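Local coordinates for protein ribonuclease VapC (Caulobacter crescentus, PDB 5K8J) that probably acts as the magnesium-dependent RNase toxin of a toxin-antitoxin system, paired with the antitoxin VapB, at residues R91-A99 and D116-S124. Residues are numbered along the deposited sequence; the frame is centred on the assembly and turned at random.
Sequences RKVVDRMIA and DFRDIPGLS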
ATOM      1  N   ARG B  91      22.978 -10.686  -9.289  1.00 13.77           N
ATOM      2  CA  ARG B  91      23.915 -11.166  -8.264  1.00 12.99           C
ATOM      3  C   ARG B  91      23.543 -10.671  -6.874  1.00 18.22           C
ATOM      4  O   ARG B  91      23.776 -11.371  -5.884  1.00 17.21           O
ATOM      5  CB  ARG B  91      25.339 -10.734  -8.599  1.00 16.48           C
ATOM      6  CG  ARG B  91      26.354 -11.110  -7.549  1.00 32.91           C
ATOM      7  CD  ARG B  91      27.769 -10.679  -7.974  1.00 42.08           C
ATOM      8  NE  ARG B  91      27.916  -9.225  -7.972  1.00 40.78           N
ATOM      9  CZ  ARG B  91      28.134  -8.497  -6.880  1.00 43.81           C
ATOM     10  NH1 ARG B  91      28.223  -9.083  -5.689  1.00 40.72           N
ATOM     11  NH2 ARG B  91      28.245  -7.180  -6.977  1.00 46.18           N
ATOM     12  N   LYS B  92      22.919  -9.498  -6.774  1.00 13.01           N
ATOM     13  CA  LYS B  92      22.665  -8.875  -5.474  1.00 14.53           C
ATOM     14  C   LYS B  92      21.199  -8.913  -5.055  1.00 14.93           C
ATOM     15  O   LYS B  92      20.796  -8.176  -4.150  1.00 13.30           O
ATOM     16  CB  LYS B  92      23.194  -7.438  -5.486  1.00 15.94           C
ATOM     17  CG  LYS B  92      24.694  -7.336  -5.766  1.00 15.57           C
ATOM     18  CD  LYS B  92      25.270  -6.006  -5.279  1.00 19.59           C
ATOM     19  CE  LYS B  92      24.882  -4.889  -6.201  1.00 20.32           C
ATOM     20  NZ  LYS B  92      25.537  -3.610  -5.743  1.00 22.76           N
ATOM     21  N   VAL B  93      20.378  -9.786  -5.644  1.00 13.61           N
ATOM     22  CA  VAL B  93      18.971  -9.824  -5.260  1.00 11.29           C
ATOM     23  C   VAL B  93      18.812 -10.071  -3.760  1.00 10.00           C
ATOM     24  O   VAL B  93      18.058  -9.365  -3.082  1.00 11.95           O
ATOM     25  CB  VAL B  93      18.187 -10.863  -6.093  1.00 11.18           C
ATOM     26  CG1 VAL B  93      16.784 -11.022  -5.554  1.00 13.26           C
ATOM     27  CG2 VAL B  93      18.167 -10.463  -7.563  1.00 14.62           C
ATOM     28  N   VAL B  94      19.458 -11.111  -3.220  1.00 12.54           N
ATOM     29  CA  VAL B  94      19.271 -11.434  -1.796  1.00 12.85           C
ATOM     30  C   VAL B  94      19.704 -10.264  -0.920  1.00 12.34           C
ATOM     31  O   VAL B  94      18.987  -9.866   0.008  1.00 13.42           O
ATOM     32  CB  VAL B  94      20.046 -12.708  -1.413  1.00 14.67           C
ATOM     33  CG1 VAL B  94      20.047 -12.864   0.107  1.00 15.01           C
ATOM     34  CG2 VAL B  94      19.402 -13.920  -2.052  1.00 16.52           C
ATOM     35  N   ASP B  95      20.886  -9.718  -1.205  1.00 13.56           N
ATOM     36  CA  ASP B  95      21.396  -8.516  -0.541  1.00 13.28           C
ATOM     37  C   ASP B  95      20.327  -7.435  -0.474  1.00 12.11           C
ATOM     38  O   ASP B  95      20.061  -6.823   0.576  1.00 13.11           O
ATOM     39  CB  ASP B  95      22.583  -7.926  -1.332  1.00 16.67           C
ATOM     40  CG  ASP B  95      23.905  -8.652  -1.155  1.00 19.47           C
ATOM     41  OD1 ASP B  95      24.084  -9.425  -0.199  1.00 18.12           O
ATOM     42  OD2 ASP B  95      24.826  -8.343  -1.985  1.00 21.40           O
ATOM     43  N   ARG B  96      19.750  -7.128  -1.628  1.00 10.55           N
ATOM     44  CA  ARG B  96      18.789  -6.039  -1.698  1.00  9.39           C
ATOM     45  C   ARG B  96      17.452  -6.376  -1.023  1.00 11.09           C
ATOM     46  O   ARG B  96      16.775  -5.489  -0.485  1.00 11.86           O
ATOM     47  CB  ARG B  96      18.624  -5.660  -3.172  1.00 12.68           C
ATOM     48  CG  ARG B  96      19.836  -4.955  -3.734  1.00 13.74           C
ATOM     49  CD  ARG B  96      19.776  -4.908  -5.238  1.00 14.19           C
ATOM     50  NE  ARG B  96      20.840  -4.064  -5.765  1.00 13.57           N
ATOM     51  CZ  ARG B  96      20.880  -3.642  -7.026  1.00 14.02           C
ATOM     52  NH1 ARG B  96      19.923  -4.001  -7.845  1.00 14.47           N
ATOM     53  NH2 ARG B  96      21.852  -2.840  -7.462  1.00 14.79           N
HETATM   54  N   MSE B  97      17.050  -7.653  -0.999  1.00 10.65           N
HETATM   55  CA  MSE B  97      15.867  -8.066  -0.259  1.00 10.16           C
HETATM   56  C   MSE B  97      16.054  -7.806   1.235  1.00  8.26           C
HETATM   57  O   MSE B  97      15.157  -7.275   1.881  1.00 11.46           O
HETATM   58  CB  MSE B  97      15.565  -9.552  -0.507  1.00 10.62           C
HETATM   59  CG  MSE B  97      15.014  -9.840  -1.899  1.00  9.57           C
HETATM   60 SE   MSE B  97      14.712 -11.772  -2.117  0.87 15.86          SE
HETATM   61  CE  MSE B  97      13.173 -11.934  -1.078  1.00 16.72           C
ATOM     62  N   ILE B  98      17.210  -8.207   1.766  1.00 10.51           N
ATOM     63  CA  ILE B  98      17.420  -8.006   3.196  1.00 10.89           C
ATOM     64  C   ILE B  98      17.547  -6.513   3.512  1.00 10.12           C
ATOM     65  O   ILE B  98      16.971  -6.008   4.494  1.00 12.41           O
ATOM     66  CB  ILE B  98      18.633  -8.819   3.673  1.00 12.56           C
ATOM     67  CG1 ILE B  98      18.407 -10.308   3.358  1.00 13.15           C
ATOM     68  CG2 ILE B  98      18.822  -8.587   5.188  1.00 12.52           C
ATOM     69  CD1 ILE B  98      19.572 -11.191   3.673  1.00 16.68           C
ATOM     70  N   ALA B  99      18.283  -5.777   2.686  1.00 12.26           N
ATOM     71  CA  ALA B  99      18.355  -4.334   2.873  1.00  9.56           C
ATOM     72  C   ALA B  99      16.981  -3.681   2.799  1.00 13.35           C
ATOM     73  O   ALA B  99      16.689  -2.738   3.545  1.00 11.82           O
ATOM     74  CB  ALA B  99      19.287  -3.720   1.825  1.00 11.59           C
ATOM     75  N   ASP B 116      28.804  -3.749  -1.424  1.00 18.36           N
ATOM     76  CA  ASP B 116      27.719  -4.215  -2.268  1.00 17.80           C
ATOM     77  C   ASP B 116      26.386  -3.522  -1.964  1.00 18.20           C
ATOM     78  O   ASP B 116      25.370  -3.858  -2.587  1.00 20.15           O
ATOM     79  CB  ASP B 116      27.521  -5.721  -2.120  1.00 21.92           C
ATOM     80  CG  ASP B 116      28.491  -6.523  -2.987  1.00 30.39           C
ATOM     81  OD1 ASP B 116      29.037  -5.945  -3.957  1.00 26.88           O
ATOM     82  OD2 ASP B 116      28.715  -7.717  -2.687  1.00 29.99           O
ATOM     83  N   PHE B 117      26.369  -2.606  -0.995  1.00 17.33           N
ATOM     84  CA  PHE B 117      25.161  -1.919  -0.568  1.00 13.56           C
ATOM     85  C   PHE B 117      25.264  -0.410  -0.765  1.00 15.13           C
ATOM     86  O   PHE B 117      24.316   0.321  -0.411  1.00 19.64           O
ATOM     87  CB  PHE B 117      24.853  -2.241   0.903  1.00 13.90           C
ATOM     88  CG  PHE B 117      24.612  -3.696   1.157  1.00 13.94           C
ATOM     89  CD1 PHE B 117      25.672  -4.564   1.343  1.00 14.71           C
ATOM     90  CD2 PHE B 117      23.330  -4.200   1.182  1.00 14.76           C
ATOM     91  CE1 PHE B 117      25.445  -5.929   1.530  1.00 15.22           C
ATOM     92  CE2 PHE B 117      23.101  -5.541   1.376  1.00 15.89           C
ATOM     93  CZ  PHE B 117      24.159  -6.406   1.574  1.00 17.16           C
ATOM     94  N   ARG B 118      26.341   0.064  -1.384  1.00 17.09           N
ATOM     95  CA  ARG B 118      26.601   1.477  -1.559  1.00 21.68           C
ATOM     96  C   ARG B 118      25.614   2.130  -2.515  1.00 22.26           C
ATOM     97  O   ARG B 118      25.474   3.355  -2.498  1.00 23.06           O
ATOM     98  CB  ARG B 118      28.038   1.650  -2.079  1.00 33.56           C
ATOM     99  CG  ARG B 118      28.518   3.085  -2.213  1.00 67.02           C
ATOM    100  CD  ARG B 118      29.849   3.156  -2.971  1.00 77.51           C
ATOM    101  NE  ARG B 118      30.241   4.534  -3.276  1.00 77.90           N
ATOM    102  CZ  ARG B 118      31.400   5.099  -2.938  1.00 84.93           C
ATOM    103  NH1 ARG B 118      32.328   4.415  -2.277  1.00 87.88           N
ATOM    104  NH2 ARG B 118      31.641   6.365  -3.276  1.00 85.41           N
ATOM    105  N   ASP B 119      24.938   1.342  -3.342  1.00 18.68           N
ATOM    106  CA  ASP B 119      24.024   1.859  -4.345  1.00 18.12           C
ATOM    107  C   ASP B 119      22.583   1.881  -3.871  1.00 18.62           C
ATOM    108  O   ASP B 119      21.687   2.066  -4.695  1.00 20.02           O
ATOM    109  CB  ASP B 119      24.140   1.047  -5.649  1.00 18.31           C
ATOM    110  CG  ASP B 119      23.848  -0.429  -5.458  1.00 21.51           C
ATOM    111  OD1 ASP B 119      23.491  -0.818  -4.331  1.00 21.72           O
ATOM    112  OD2 ASP B 119      23.990  -1.208  -6.445  1.00 20.93           O
ATOM    113  N   ILE B 120      22.331   1.699  -2.575  1.00 16.34           N
ATOM    114  CA  ILE B 120      20.974   1.669  -2.042  1.00 12.92           C
ATOM    115  C   ILE B 120      20.679   2.981  -1.328  1.00 18.16           C
ATOM    116  O   ILE B 120      21.172   3.211  -0.210  1.00 15.09           O
ATOM    117  CB  ILE B 120      20.784   0.476  -1.098  1.00 12.41           C
ATOM    118  CG1 ILE B 120      21.021  -0.835  -1.870  1.00 15.38           C
ATOM    119  CG2 ILE B 120      19.405   0.490  -0.462  1.00 15.69           C
ATOM    120  CD1 ILE B 120      21.001  -2.038  -1.007  1.00 13.66           C
ATOM    121  N   PRO B 121      19.900   3.876  -1.923  1.00 17.42           N
ATOM    122  CA  PRO B 121      19.645   5.157  -1.259  1.00 17.73           C
ATOM    123  C   PRO B 121      18.873   4.968   0.029  1.00 12.87           C
ATOM    124  O   PRO B 121      17.918   4.198   0.090  1.00 15.47           O
ATOM    125  CB  PRO B 121      18.806   5.938  -2.285  1.00 21.86           C
ATOM    126  CG  PRO B 121      19.082   5.276  -3.605  1.00 20.95           C
ATOM    127  CD  PRO B 121      19.295   3.816  -3.268  1.00 21.19           C
ATOM    128  N   GLY B 122      19.267   5.727   1.056  1.00 15.67           N
ATOM    129  CA  GLY B 122      18.517   5.778   2.278  1.00 16.14           C
ATOM    130  C   GLY B 122      18.900   4.740   3.303  1.00 16.13           C
ATOM    131  O   GLY B 122      18.384   4.786   4.423  1.00 15.49           O
ATOM    132  N   LEU B 123      19.765   3.805   2.956  1.00 12.73           N
ATOM    133  CA  LEU B 123      20.087   2.709   3.857  1.00 12.46           C
ATOM    134  C   LEU B 123      21.133   3.160   4.874  1.00 15.45           C
ATOM    135  O   LEU B 123      22.166   3.733   4.503  1.00 15.88           O
ATOM    136  CB  LEU B 123      20.638   1.535   3.066  1.00 13.37           C
ATOM    137  CG  LEU B 123      20.989   0.282   3.856  1.00 11.57           C
ATOM    138  CD1 LEU B 123      19.766  -0.409   4.400  1.00 12.82           C
ATOM    139  CD2 LEU B 123      21.774  -0.661   2.992  1.00 16.10           C
ATOM    140  N   SER B 124      20.867   2.922   6.155  1.00 12.98           N
ATOM    141  CA  SER B 124      21.883   3.116   7.191  1.00 13.64           C
ATOM    142  C   SER B 124      22.674   1.830   7.326  1.00 13.71           C
ATOM    143  O   SER B 124      22.083   0.763   7.459  1.00 12.86           O
ATOM    144  CB  SER B 124      21.256   3.475   8.537  1.00 17.55           C
ATOM    145  OG  SER B 124      20.750   4.805   8.470  1.00 20.74           O
TER
HETATM  146  O   HOH W   1      28.322  -3.951  -6.104  1.00 30.05           O
HETATM  147  O   HOH W   2      22.933  -3.341  -3.964  1.00 16.57           O
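Beside the predicted magnesium site of this PIN domain, the first turns of helix 93-104 pack on the loop leading into edge strand 125-127, through a salt-bridge network of K92, R96 and D119. D119 OD2 accepts from K92 NZ and R96 NH2, each at 2.9 Å, and the two donors reach it from opposite faces of the carboxylate. The bond from R96 lies close to its guanidinium plane, while its NH1 binds the carbonyl of G87. K92 precedes the helix, and its long chain, bent at chi3 (-75°), also carries NZ to D116 O, 3.2 Å away and above the carbonyl plane. A water accepts from R96 NE and donates to D116 O and D119 OD1, tying the network to the loop backbone. Farther out, the exposed R91 makes a weak two-pronged salt bridge to D116. F117 turns its ring edge to D95 O, 3.4 Å from CE2, and to A99 CB; its CZ lies 3.5 Å from D95 OD1, and its side chain also touches D6. Small A99 lets I120 CD1 approach its CB to 3.7 Å, and L123 CD2 lies 4.1 Å from the same CB. D95 and D6 are predicted magnesium ligands, an acidic pair that fits the metal-dependent site of PIN-domain nucleases.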